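Local coordinates for protein TetR family transcriptional regulator (Clostridium perfringens, PDB 6AZH) that probably represses transcription as a dimeric, DNA-binding TetR-family regulator, putatively of fatty acid metabolism, responding to a small-molecule effector, at residues Trp109-Glu112 against Leu118-Lys121; Phe56-Gly61 against Phe101-Ser106; Glu127-Ile132 against His152-Ser157. All blocks are in the same frame, centred on the assembly; numbering follows the deposited sequence.

Contact 1. Residues Trp109-Glu112 against Leu118-Lys121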
ATOM      1  N   TRP A 109      -7.296  -2.039   4.963  1.00 18.35           N
ATOM      2  CA  TRP A 109      -6.664  -3.207   5.561  1.00 17.99           C
ATOM      3  C   TRP A 109      -7.422  -3.839   6.715  1.00 21.76           C
ATOM      4  O   TRP A 109      -6.988  -4.893   7.201  1.00 21.92           O
ATOM      5  CB  TRP A 109      -5.244  -2.834   6.025  1.00 18.95           C
ATOM      6  CG  TRP A 109      -4.506  -2.134   4.924  1.00 18.67           C
ATOM      7  CD1 TRP A 109      -4.363  -0.777   4.741  1.00 19.08           C
ATOM      8  CD2 TRP A 109      -3.861  -2.759   3.806  1.00 19.09           C
ATOM      9  NE1 TRP A 109      -3.640  -0.534   3.590  1.00 17.78           N
ATOM     10  CE2 TRP A 109      -3.325  -1.733   3.003  1.00 19.95           C
ATOM     11  CE3 TRP A 109      -3.650  -4.093   3.431  1.00 21.64           C
ATOM     12  CZ2 TRP A 109      -2.604  -1.997   1.834  1.00 20.70           C
ATOM     13  CZ3 TRP A 109      -2.946  -4.353   2.259  1.00 19.06           C
ATOM     14  CH2 TRP A 109      -2.424  -3.311   1.486  1.00 22.27           C
ATOM     15  N   GLY A 110      -8.527  -3.246   7.164  1.00 22.18           N
ATOM     16  CA  GLY A 110      -9.257  -3.729   8.312  1.00 23.20           C
ATOM     17  C   GLY A 110     -10.521  -4.466   7.915  1.00 28.22           C
ATOM     18  O   GLY A 110     -10.772  -4.752   6.742  1.00 27.36           O
ATOM     19  N   LYS A 111     -11.344  -4.763   8.922  1.00 27.92           N
ATOM     20  CA  LYS A 111     -12.494  -5.635   8.730  1.00 28.35           C
ATOM     21  C   LYS A 111     -13.835  -4.960   8.998  1.00 29.21           C
ATOM     22  O   LYS A 111     -14.860  -5.650   9.034  1.00 31.01           O
ATOM     23  CB  LYS A 111     -12.348  -6.881   9.604  1.00 31.87           C
ATOM     24  CG  LYS A 111     -11.511  -7.973   8.960  1.00 38.65           C
ATOM     25  CD  LYS A 111     -11.997  -8.268   7.539  1.00 43.74           C
ATOM     26  CE  LYS A 111     -10.889  -8.842   6.662  1.00 46.15           C
ATOM     27  NZ  LYS A 111     -10.348 -10.146   7.171  1.00 53.10           N
ATOM     28  N   GLU A 112     -13.871  -3.643   9.186  1.00 28.34           N
ATOM     29  CA  GLU A 112     -15.159  -2.966   9.255  1.00 28.72           C
ATOM     30  C   GLU A 112     -15.885  -3.123   7.928  1.00 29.45           C
ATOM     31  O   GLU A 112     -15.265  -3.222   6.867  1.00 25.82           O
ATOM     32  CB  GLU A 112     -14.989  -1.479   9.575  1.00 31.11           C
ATOM     33  CG  GLU A 112     -14.317  -1.183  10.904  1.00 31.87           C
ATOM     34  CD  GLU A 112     -15.154  -1.628  12.073  1.00 42.46           C
ATOM     35  OE1 GLU A 112     -14.618  -2.351  12.941  1.00 44.66           O
ATOM     36  OE2 GLU A 112     -16.350  -1.264  12.118  1.00 43.26           O
ATOM     37  N   LEU A 118     -15.150  -0.451   0.724  1.00 21.66           N
ATOM     38  CA  LEU A 118     -14.058   0.253   0.058  1.00 23.16           C
ATOM     39  C   LEU A 118     -13.263  -0.688  -0.837  1.00 18.78           C
ATOM     40  O   LEU A 118     -12.946  -0.352  -1.984  1.00 18.69           O
ATOM     41  CB  LEU A 118     -13.138   0.888   1.096  1.00 19.56           C
ATOM     42  CG  LEU A 118     -11.819   1.455   0.564  1.00 16.30           C
ATOM     43  CD1 LEU A 118     -12.076   2.537  -0.477  1.00 23.31           C
ATOM     44  CD2 LEU A 118     -10.935   1.978   1.670  1.00 18.02           C
ATOM     45  N   ARG A 119     -12.901  -1.864  -0.317  1.00 21.01           N
ATOM     46  CA  ARG A 119     -12.142  -2.816  -1.129  1.00 22.11           C
ATOM     47  C   ARG A 119     -12.951  -3.281  -2.335  1.00 22.68           C
ATOM     48  O   ARG A 119     -12.391  -3.511  -3.413  1.00 21.15           O
ATOM     49  CB  ARG A 119     -11.702  -4.014  -0.284  1.00 22.10           C
ATOM     50  CG  ARG A 119     -10.460  -3.757   0.566  1.00 20.32           C
ATOM     51  CD  ARG A 119      -9.972  -5.030   1.254  1.00 22.08           C
ATOM     52  NE  ARG A 119     -10.955  -5.577   2.186  1.00 26.75           N
ATOM     53  CZ  ARG A 119     -10.990  -5.323   3.493  1.00 28.72           C
ATOM     54  NH1 ARG A 119     -10.093  -4.519   4.051  1.00 23.08           N
ATOM     55  NH2 ARG A 119     -11.934  -5.869   4.246  1.00 26.96           N
ATOM     56  N   ASN A 120     -14.270  -3.445  -2.175  1.00 24.07           N
ATOM     57  CA  ASN A 120     -15.095  -3.798  -3.328  1.00 23.79           C
ATOM     58  C   ASN A 120     -15.059  -2.710  -4.387  1.00 23.06           C
ATOM     59  O   ASN A 120     -15.098  -3.010  -5.583  1.00 23.34           O
ATOM     60  CB  ASN A 120     -16.542  -4.067  -2.910  1.00 29.24           C
ATOM     61  CG  ASN A 120     -16.687  -5.328  -2.056  1.00 37.55           C
ATOM     62  OD1 ASN A 120     -15.706  -6.033  -1.768  1.00 39.10           O
ATOM     63  ND2 ASN A 120     -17.915  -5.602  -1.627  1.00 46.50           N
ATOM     64  N   LYS A 121     -14.974  -1.443  -3.977  1.00 22.11           N
ATOM     65  CA  LYS A 121     -14.882  -0.359  -4.951  1.00 26.39           C
ATOM     66  C   LYS A 121     -13.541  -0.374  -5.674  1.00 22.43           C
ATOM     67  O   LYS A 121     -13.481  -0.136  -6.884  1.00 24.05           O
ATOM     68  CB  LYS A 121     -15.086   0.987  -4.260  1.00 28.24           C
ATOM     69  CG  LYS A 121     -16.443   1.619  -4.494  1.00 36.35           C
ATOM     70  CD  LYS A 121     -17.552   0.812  -3.881  1.00 33.71           C
ATOM     71  CE  LYS A 121     -18.688   1.718  -3.389  1.00 35.49           C
ATOM     72  NZ  LYS A 121     -19.423   2.366  -4.522  1.00 38.47           N
TER
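R119 reaches from helix 113-138 back to G110, in the loop that leads into the same helix. CB already points at the loop, and CG stands beside the backbone N, opposite the carbonyl carbon (chi1 -81°). The chain runs straight through CD, then turns about the CG-CD bond (chi3 -62°), and this bend brings the guanidinium round to the loop. There NH1 lies 2.8 Å and NH2 3.0 Å from G110 O, so one carbonyl oxygen takes two hydrogen bonds end-on, close to the guanidinium plane. The N-H of NH1 is the straighter, at 150°. Beside this grip NH1 approaches W109 C to 3.8 Å. Arginine suits the place because its ends have further partners: NH1 bonds L108 O and NH2 makes a salt bridge with D116. That carboxylate probably offsets the like charge of K111, whose CE comes within 4.0 Å of R119 NH2 as the two side chains cross at about a right angle. E112 is at the N-cap position of helix 113-138, and R119, nearly two turns into that helix, ties it back to the incoming loop. The loop follows helix 98-106, and W109 and R119 pack on M105 and S167 of the second subunit.

Contact 2. Residues Phe56-Gly61 against Phe101-Ser106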
ATOM      1  N   PHE A  56     -19.373   8.705   0.955  1.00 18.91           N
ATOM      2  CA  PHE A  56     -19.628   9.680  -0.100  1.00 18.54           C
ATOM      3  C   PHE A  56     -18.325  10.141  -0.749  1.00 18.49           C
ATOM      4  O   PHE A  56     -18.211  10.178  -1.984  1.00 22.22           O
ATOM      5  CB  PHE A  56     -20.409  10.857   0.505  1.00 18.58           C
ATOM      6  CG  PHE A  56     -20.320  12.117  -0.287  1.00 18.85           C
ATOM      7  CD1 PHE A  56     -21.173  12.340  -1.350  1.00 24.56           C
ATOM      8  CD2 PHE A  56     -19.405  13.098   0.058  1.00 25.19           C
ATOM      9  CE1 PHE A  56     -21.091  13.504  -2.082  1.00 26.04           C
ATOM     10  CE2 PHE A  56     -19.325  14.266  -0.672  1.00 28.14           C
ATOM     11  CZ  PHE A  56     -20.167  14.462  -1.736  1.00 19.41           C
ATOM     12  N   VAL A  57     -17.310  10.454   0.072  1.00 17.38           N
ATOM     13  CA  VAL A  57     -16.019  10.897  -0.458  1.00 16.30           C
ATOM     14  C   VAL A  57     -15.383   9.793  -1.310  1.00 20.57           C
ATOM     15  O   VAL A  57     -14.890  10.047  -2.420  1.00 18.83           O
ATOM     16  CB  VAL A  57     -15.076  11.337   0.681  1.00 16.07           C
ATOM     17  CG1 VAL A  57     -13.686  11.642   0.137  1.00 19.03           C
ATOM     18  CG2 VAL A  57     -15.639  12.573   1.439  1.00 18.77           C
ATOM     19  N   ILE A  58     -15.388   8.551  -0.807  1.00 17.25           N
ATOM     20  CA  ILE A  58     -14.821   7.440  -1.583  1.00 17.28           C
ATOM     21  C   ILE A  58     -15.538   7.315  -2.918  1.00 18.20           C
ATOM     22  O   ILE A  58     -14.907   7.192  -3.975  1.00 18.49           O
ATOM     23  CB  ILE A  58     -14.912   6.113  -0.803  1.00 20.06           C
ATOM     24  CG1 ILE A  58     -14.008   6.114   0.437  1.00 17.91           C
ATOM     25  CG2 ILE A  58     -14.634   4.912  -1.748  1.00 19.44           C
ATOM     26  CD1 ILE A  58     -12.527   6.291   0.155  1.00 16.94           C
ATOM     27  N   SER A  59     -16.873   7.332  -2.888  1.00 17.92           N
ATOM     28  CA  SER A  59     -17.634   7.110  -4.114  1.00 22.52           C
ATOM     29  C   SER A  59     -17.396   8.235  -5.117  1.00 23.38           C
ATOM     30  O   SER A  59     -17.076   7.982  -6.284  1.00 23.10           O
ATOM     31  CB  SER A  59     -19.122   6.975  -3.790  1.00 25.73           C
ATOM     32  OG  SER A  59     -19.854   6.656  -4.957  1.00 31.92           O
ATOM     33  N   LYS A  60     -17.514   9.488  -4.671  1.00 22.45           N
ATOM     34  CA  LYS A  60     -17.257  10.612  -5.567  1.00 22.33           C
ATOM     35  C   LYS A  60     -15.817  10.609  -6.071  1.00 21.84           C
ATOM     36  O   LYS A  60     -15.571  10.812  -7.270  1.00 19.73           O
ATOM     37  CB  LYS A  60     -17.576  11.931  -4.872  1.00 22.91           C
ATOM     38  CG  LYS A  60     -17.066  13.151  -5.609  1.00 25.01           C
ATOM     39  CD  LYS A  60     -17.825  13.351  -6.929  1.00 31.45           C
ATOM     40  CE  LYS A  60     -19.349  13.374  -6.700  1.00 35.14           C
ATOM     41  NZ  LYS A  60     -20.137  13.375  -7.978  1.00 36.80           N
ATOM     42  N   GLY A  61     -14.852  10.370  -5.175  1.00 17.72           N
ATOM     43  CA  GLY A  61     -13.454  10.483  -5.556  1.00 19.27           C
ATOM     44  C   GLY A  61     -13.017   9.412  -6.533  1.00 19.94           C
ATOM     45  O   GLY A  61     -12.121   9.645  -7.350  1.00 21.32           O
ATOM     46  N   PHE A 101      -5.688   9.616  -2.025  1.00 16.68           N
ATOM     47  CA  PHE A 101      -5.162   8.261  -2.124  1.00 19.78           C
ATOM     48  C   PHE A 101      -4.653   7.754  -0.779  1.00 19.32           C
ATOM     49  O   PHE A 101      -4.829   6.576  -0.459  1.00 19.44           O
ATOM     50  CB  PHE A 101      -4.062   8.196  -3.181  1.00 19.80           C
ATOM     51  CG  PHE A 101      -3.875   6.830  -3.742  1.00 23.00           C
ATOM     52  CD1 PHE A 101      -4.722   6.364  -4.734  1.00 30.71           C
ATOM     53  CD2 PHE A 101      -2.878   6.002  -3.260  1.00 24.87           C
ATOM     54  CE1 PHE A 101      -4.560   5.103  -5.255  1.00 27.04           C
ATOM     55  CE2 PHE A 101      -2.711   4.732  -3.778  1.00 27.43           C
ATOM     56  CZ  PHE A 101      -3.560   4.282  -4.768  1.00 26.94           C
ATOM     57  N   LYS A 102      -4.050   8.632   0.033  1.00 20.91           N
ATOM     58  CA  LYS A 102      -3.645   8.258   1.390  1.00 24.28           C
ATOM     59  C   LYS A 102      -4.847   7.884   2.248  1.00 22.62           C
ATOM     60  O   LYS A 102      -4.789   6.930   3.039  1.00 20.91           O
ATOM     61  CB  LYS A 102      -2.893   9.410   2.050  1.00 24.72           C
ATOM     62  CG  LYS A 102      -1.518   9.667   1.478  1.00 28.79           C
ATOM     63  CD  LYS A 102      -0.944  10.930   2.092  1.00 33.53           C
ATOM     64  CE  LYS A 102       0.282  11.377   1.347  1.00 37.71           C
ATOM     65  NZ  LYS A 102       0.560  12.796   1.674  1.00 37.67           N
HETATM   66  N   MSE A 103      -5.920   8.666   2.150  1.00 19.03           N
HETATM   67  CA  MSE A 103      -7.160   8.367   2.834  1.00 22.90           C
HETATM   68  C   MSE A 103      -7.627   6.952   2.490  1.00 22.25           C
HETATM   69  O   MSE A 103      -7.972   6.173   3.384  1.00 18.31           O
HETATM   70  CB  MSE A 103      -8.221   9.384   2.442  1.00 21.34           C
HETATM   71  CG  MSE A 103      -9.626   8.835   2.495  1.00 27.70           C
HETATM   72 SE   MSE A 103     -10.891  10.185   2.108  0.71 22.06          SE
HETATM   73  CE  MSE A 103     -10.655  10.085   0.338  1.00 34.82           C
ATOM     74  N   VAL A 104      -7.629   6.627   1.187  1.00 17.06           N
ATOM     75  CA  VAL A 104      -7.999   5.283   0.731  1.00 19.11           C
ATOM     76  C   VAL A 104      -7.058   4.247   1.330  1.00 16.36           C
ATOM     77  O   VAL A 104      -7.493   3.259   1.931  1.00 18.13           O
ATOM     78  CB  VAL A 104      -7.977   5.211  -0.813  1.00 18.56           C
ATOM     79  CG1 VAL A 104      -8.101   3.769  -1.294  1.00 18.38           C
ATOM     80  CG2 VAL A 104      -9.097   6.034  -1.419  1.00 17.06           C
HETATM   81  N   MSE A 105      -5.757   4.451   1.159  1.00 16.12           N
HETATM   82  CA  MSE A 105      -4.781   3.491   1.639  1.00 18.48           C
HETATM   83  C   MSE A 105      -4.882   3.240   3.126  1.00 20.46           C
HETATM   84  O   MSE A 105      -4.667   2.126   3.574  1.00 17.41           O
HETATM   85  CB  MSE A 105      -3.360   3.924   1.303  1.00 21.27           C
HETATM   86  CG  MSE A 105      -3.155   4.140  -0.148  1.00 23.51           C
HETATM   87 SE   MSE A 105      -3.188   2.371  -0.964  1.00 46.26          SE
HETATM   88  CE  MSE A 105      -4.928   2.504  -1.947  1.00 35.07           C
ATOM     89  N   SER A 106      -5.220   4.273   3.891  1.00 16.58           N
ATOM     90  CA  SER A 106      -5.293   4.090   5.338  1.00 18.12           C
ATOM     91  C   SER A 106      -6.435   3.168   5.754  1.00 19.16           C
ATOM     92  O   SER A 106      -6.396   2.615   6.861  1.00 20.56           O
ATOM     93  CB  SER A 106      -5.418   5.446   6.022  1.00 17.49           C
ATOM     94  OG  SER A 106      -6.738   5.958   5.888  1.00 21.10           O
TER
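No ring lies between the touching pairs V57-M103 and I58-V104; the flat groups of the two helices look to other neighbours. The F56 ring meets that of F47 with planes inclined by about 50°, and the F101 ring packs on F155, L158 and S162 of helix 147-165. What joins the helices is aliphatic. V57 CG1 lies anti to its own backbone N and meets the end of selenomethionine M103, 3.4 Å from CE, tighter than usual for two carbons, and 3.7 Å from SE. The M103 chain is extended as far as SE and turns only at the last torsion (chi3 80°), which swings CE in against the valine. A long, flexible side chain suits this place, since the helix axes stay 11.2 Å apart and cross steeply at -123°. This is the junction of the TetR fold where helix 50-74, following the helix-turn-helix, packs on the C-terminal domain; in TetR relatives such contacts are thought to pass effector binding on to the DNA-binding helices. V57 also touches F12, A15 and I16 of helix 6-26. Next to it, I58 reaches with CD1, the end of its longer branch, to 3.8 Å from CG2 of the shorter V104; branched, apolar residues suit a buried apolar junction. One turn on from M103, S106 OG donates to M103 O at 2.8 Å.

Contact 3. Residues Glu127-Ile132 against His152-Ser157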
ATOM      1  N   GLU A 127     -10.660  -4.540 -11.842  1.00 22.99           N
ATOM      2  CA  GLU A 127     -11.210  -5.386 -12.901  1.00 23.29           C
ATOM      3  C   GLU A 127     -11.041  -4.759 -14.277  1.00 24.30           C
ATOM      4  O   GLU A 127     -10.935  -5.480 -15.275  1.00 23.98           O
ATOM      5  CB  GLU A 127     -12.688  -5.679 -12.632  1.00 27.86           C
ATOM      6  CG  GLU A 127     -12.892  -6.764 -11.592  1.00 30.53           C
ATOM      7  CD  GLU A 127     -14.295  -6.770 -11.015  1.00 34.79           C
ATOM      8  OE1 GLU A 127     -15.130  -5.941 -11.447  1.00 36.06           O
ATOM      9  OE2 GLU A 127     -14.553  -7.605 -10.125  1.00 36.95           O
ATOM     10  N   GLY A 128     -11.033  -3.428 -14.364  1.00 19.20           N
ATOM     11  CA  GLY A 128     -10.728  -2.796 -15.639  1.00 25.50           C
ATOM     12  C   GLY A 128      -9.314  -3.097 -16.104  1.00 24.01           C
ATOM     13  O   GLY A 128      -9.084  -3.361 -17.287  1.00 26.62           O
ATOM     14  N   ILE A 129      -8.349  -3.063 -15.175  1.00 21.97           N
ATOM     15  CA  ILE A 129      -6.977  -3.457 -15.493  1.00 19.11           C
ATOM     16  C   ILE A 129      -6.936  -4.905 -15.962  1.00 20.57           C
ATOM     17  O   ILE A 129      -6.254  -5.238 -16.938  1.00 19.72           O
ATOM     18  CB  ILE A 129      -6.046  -3.237 -14.279  1.00 20.15           C
ATOM     19  CG1 ILE A 129      -5.988  -1.750 -13.882  1.00 19.75           C
ATOM     20  CG2 ILE A 129      -4.622  -3.788 -14.570  1.00 17.71           C
ATOM     21  CD1 ILE A 129      -5.308  -1.497 -12.518  1.00 25.17           C
ATOM     22  N   GLU A 130      -7.664  -5.791 -15.275  1.00 21.26           N
ATOM     23  CA  GLU A 130      -7.708  -7.188 -15.702  1.00 21.71           C
ATOM     24  C   GLU A 130      -8.218  -7.310 -17.127  1.00 18.82           C
ATOM     25  O   GLU A 130      -7.703  -8.119 -17.910  1.00 23.22           O
ATOM     26  CB  GLU A 130      -8.582  -8.014 -14.764  1.00 19.07           C
ATOM     27  CG  GLU A 130      -8.029  -8.050 -13.353  1.00 24.56           C
ATOM     28  CD  GLU A 130      -8.903  -8.798 -12.371  1.00 32.41           C
ATOM     29  OE1 GLU A 130      -9.879  -9.444 -12.804  1.00 36.50           O
ATOM     30  OE2 GLU A 130      -8.604  -8.731 -11.162  1.00 35.75           O
ATOM     31  N   ARG A 131      -9.219  -6.506 -17.492  1.00 20.03           N
ATOM     32  CA  ARG A 131      -9.761  -6.593 -18.846  1.00 23.63           C
ATOM     33  C   ARG A 131      -8.711  -6.232 -19.894  1.00 23.20           C
ATOM     34  O   ARG A 131      -8.622  -6.893 -20.931  1.00 23.97           O
ATOM     35  CB  ARG A 131     -10.994  -5.702 -18.981  1.00 24.35           C
ATOM     36  CG  ARG A 131     -12.191  -6.204 -18.167  1.00 25.15           C
ATOM     37  CD  ARG A 131     -13.464  -5.497 -18.558  1.00 25.19           C
ATOM     38  NE  ARG A 131     -13.488  -4.116 -18.089  1.00 27.32           N
ATOM     39  CZ  ARG A 131     -13.914  -3.745 -16.881  1.00 29.03           C
ATOM     40  NH1 ARG A 131     -14.352  -4.651 -16.016  1.00 29.65           N
ATOM     41  NH2 ARG A 131     -13.903  -2.468 -16.538  1.00 27.98           N
ATOM     42  N   ILE A 132      -7.916  -5.187 -19.651  1.00 21.58           N
ATOM     43  CA  ILE A 132      -6.866  -4.834 -20.607  1.00 22.19           C
ATOM     44  C   ILE A 132      -5.832  -5.947 -20.688  1.00 22.73           C
ATOM     45  O   ILE A 132      -5.375  -6.312 -21.785  1.00 19.96           O
ATOM     46  CB  ILE A 132      -6.223  -3.483 -20.245  1.00 22.86           C
ATOM     47  CG1 ILE A 132      -7.276  -2.368 -20.266  1.00 26.70           C
ATOM     48  CG2 ILE A 132      -5.052  -3.144 -21.199  1.00 19.09           C
ATOM     49  CD1 ILE A 132      -6.789  -1.082 -19.643  1.00 21.85           C
ATOM     50  N   HIS A 152      -3.438  -6.756  -9.665  1.00 19.28           N
ATOM     51  CA  HIS A 152      -3.253  -6.176  -8.337  1.00 21.37           C
ATOM     52  C   HIS A 152      -1.848  -5.619  -8.165  1.00 18.56           C
ATOM     53  O   HIS A 152      -1.664  -4.621  -7.466  1.00 20.79           O
ATOM     54  CB  HIS A 152      -3.548  -7.209  -7.253  1.00 19.58           C
ATOM     55  CG  HIS A 152      -5.005  -7.353  -6.962  1.00 25.51           C
ATOM     56  ND1 HIS A 152      -5.864  -8.014  -7.811  1.00 27.18           N
ATOM     57  CD2 HIS A 152      -5.762  -6.894  -5.938  1.00 24.16           C
ATOM     58  CE1 HIS A 152      -7.089  -7.974  -7.311  1.00 28.62           C
ATOM     59  NE2 HIS A 152      -7.053  -7.303  -6.175  1.00 23.83           N
ATOM     60  N   SER A 153      -0.852  -6.241  -8.804  1.00 18.63           N
ATOM     61  CA  SER A 153       0.501  -5.703  -8.791  1.00 18.76           C
ATOM     62  C   SER A 153       0.568  -4.368  -9.512  1.00 17.54           C
ATOM     63  O   SER A 153       1.323  -3.477  -9.103  1.00 20.14           O
ATOM     64  CB  SER A 153       1.480  -6.697  -9.436  1.00 19.07           C
ATOM     65  OG  SER A 153       1.724  -7.772  -8.551  1.00 32.41           O
ATOM     66  N   LEU A 154      -0.187  -4.218 -10.606  1.00 17.27           N
ATOM     67  CA  LEU A 154      -0.173  -2.955 -11.337  1.00 19.66           C
ATOM     68  C   LEU A 154      -0.845  -1.855 -10.536  1.00 17.46           C
ATOM     69  O   LEU A 154      -0.360  -0.718 -10.509  1.00 20.36           O
ATOM     70  CB  LEU A 154      -0.855  -3.104 -12.696  1.00 15.89           C
ATOM     71  CG  LEU A 154      -0.255  -4.137 -13.639  1.00 22.19           C
ATOM     72  CD1 LEU A 154      -0.840  -3.925 -15.021  1.00 19.48           C
ATOM     73  CD2 LEU A 154       1.253  -4.015 -13.634  1.00 23.29           C
ATOM     74  N   PHE A 155      -1.957  -2.172  -9.862  1.00 19.06           N
ATOM     75  CA  PHE A 155      -2.537  -1.208  -8.939  1.00 21.80           C
ATOM     76  C   PHE A 155      -1.588  -0.935  -7.775  1.00 23.10           C
ATOM     77  O   PHE A 155      -1.411   0.218  -7.361  1.00 25.46           O
ATOM     78  CB  PHE A 155      -3.884  -1.702  -8.416  1.00 20.17           C
ATOM     79  CG  PHE A 155      -4.538  -0.732  -7.477  1.00 20.82           C
ATOM     80  CD1 PHE A 155      -5.201   0.380  -7.972  1.00 22.26           C
ATOM     81  CD2 PHE A 155      -4.452  -0.912  -6.105  1.00 19.91           C
ATOM     82  CE1 PHE A 155      -5.784   1.297  -7.109  1.00 22.98           C
ATOM     83  CE2 PHE A 155      -5.028  -0.005  -5.239  1.00 21.46           C
ATOM     84  CZ  PHE A 155      -5.699   1.094  -5.743  1.00 22.25           C
ATOM     85  N   GLY A 156      -0.951  -1.986  -7.251  1.00 24.25           N
ATOM     86  CA  GLY A 156      -0.046  -1.863  -6.125  1.00 25.59           C
ATOM     87  C   GLY A 156       1.168  -0.993  -6.381  1.00 25.44           C
ATOM     88  O   GLY A 156       1.741  -0.464  -5.424  1.00 27.07           O
ATOM     89  N   SER A 157       1.564  -0.814  -7.646  1.00 21.97           N
ATOM     90  CA  SER A 157       2.601   0.173  -7.955  1.00 21.71           C
ATOM     91  C   SER A 157       2.222   1.568  -7.455  1.00 26.00           C
ATOM     92  O   SER A 157       3.105   2.359  -7.105  1.00 23.27           O
ATOM     93  CB  SER A 157       2.898   0.208  -9.455  1.00 25.40           C
ATOM     94  OG  SER A 157       1.880   0.868 -10.200  1.00 30.78           O
TER
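I129 and L154 form the dense part of this contact. The isoleucine points at the other helix and uses both of its branches: CG2 meets L154 CD1 at 3.8 Å, while CD1, carried outward on an extended chain (chi2 168°), comes to 4.3 Å from F155 CB. Isoleucine fits because its two arms can touch two successive residues of the facing helix, and leucine meets it with one branch of its tip, CD1. The F155 ring packs further back along the same helix 113-138, on I122, Y125 and I126. Two residues before L154, at H152, the packing is looser and polar: E130 OE2, placed obliquely to the ring, stays 4.4 Å from H152 ND1, too far for a direct bond, with CE1 the nearest ring atom. Each has a stronger partner. H152 ND1 is bonded to S148 O, and E130 OE2 makes a salt bridge with R168 of the second subunit, so the partly exposed glutamate faces the dimer partner. The H152 ring also meets that of Y164 of the second subunit, planes at about 35°. Three residues on from L154, S157 OG donates to L154 O at 2.8 Å. The helix axes approach to 9.7 Å and cross at 122°. Helix 147-165 is thus packed on helix 113-138 within the subunit and on the partner chain outside it, as expected of the C-terminal dimerisation domain of TetR regulators.

Contacts 1 and 2 are direct neighbours, with centres about 11 Å apart. L118, one residue before R119, links them: its CD1 lies 3.7 Å from I58 CG2 and its CD2 3.7 Å from V104 O. Contact 3 is further off, its centre about 18 Å from that of contact 2, yet the two meet where F101 CZ lies 4.0 Å from F155 CZ. Contacts 1 and 3 share helix 113-138 but do not touch, their centres being about 17 Å apart. Together the contacts run from the helix behind the DNA-binding domain, through helices 98-106 and 113-138, to helix 147-165, and each has residues within reach of the second subunit.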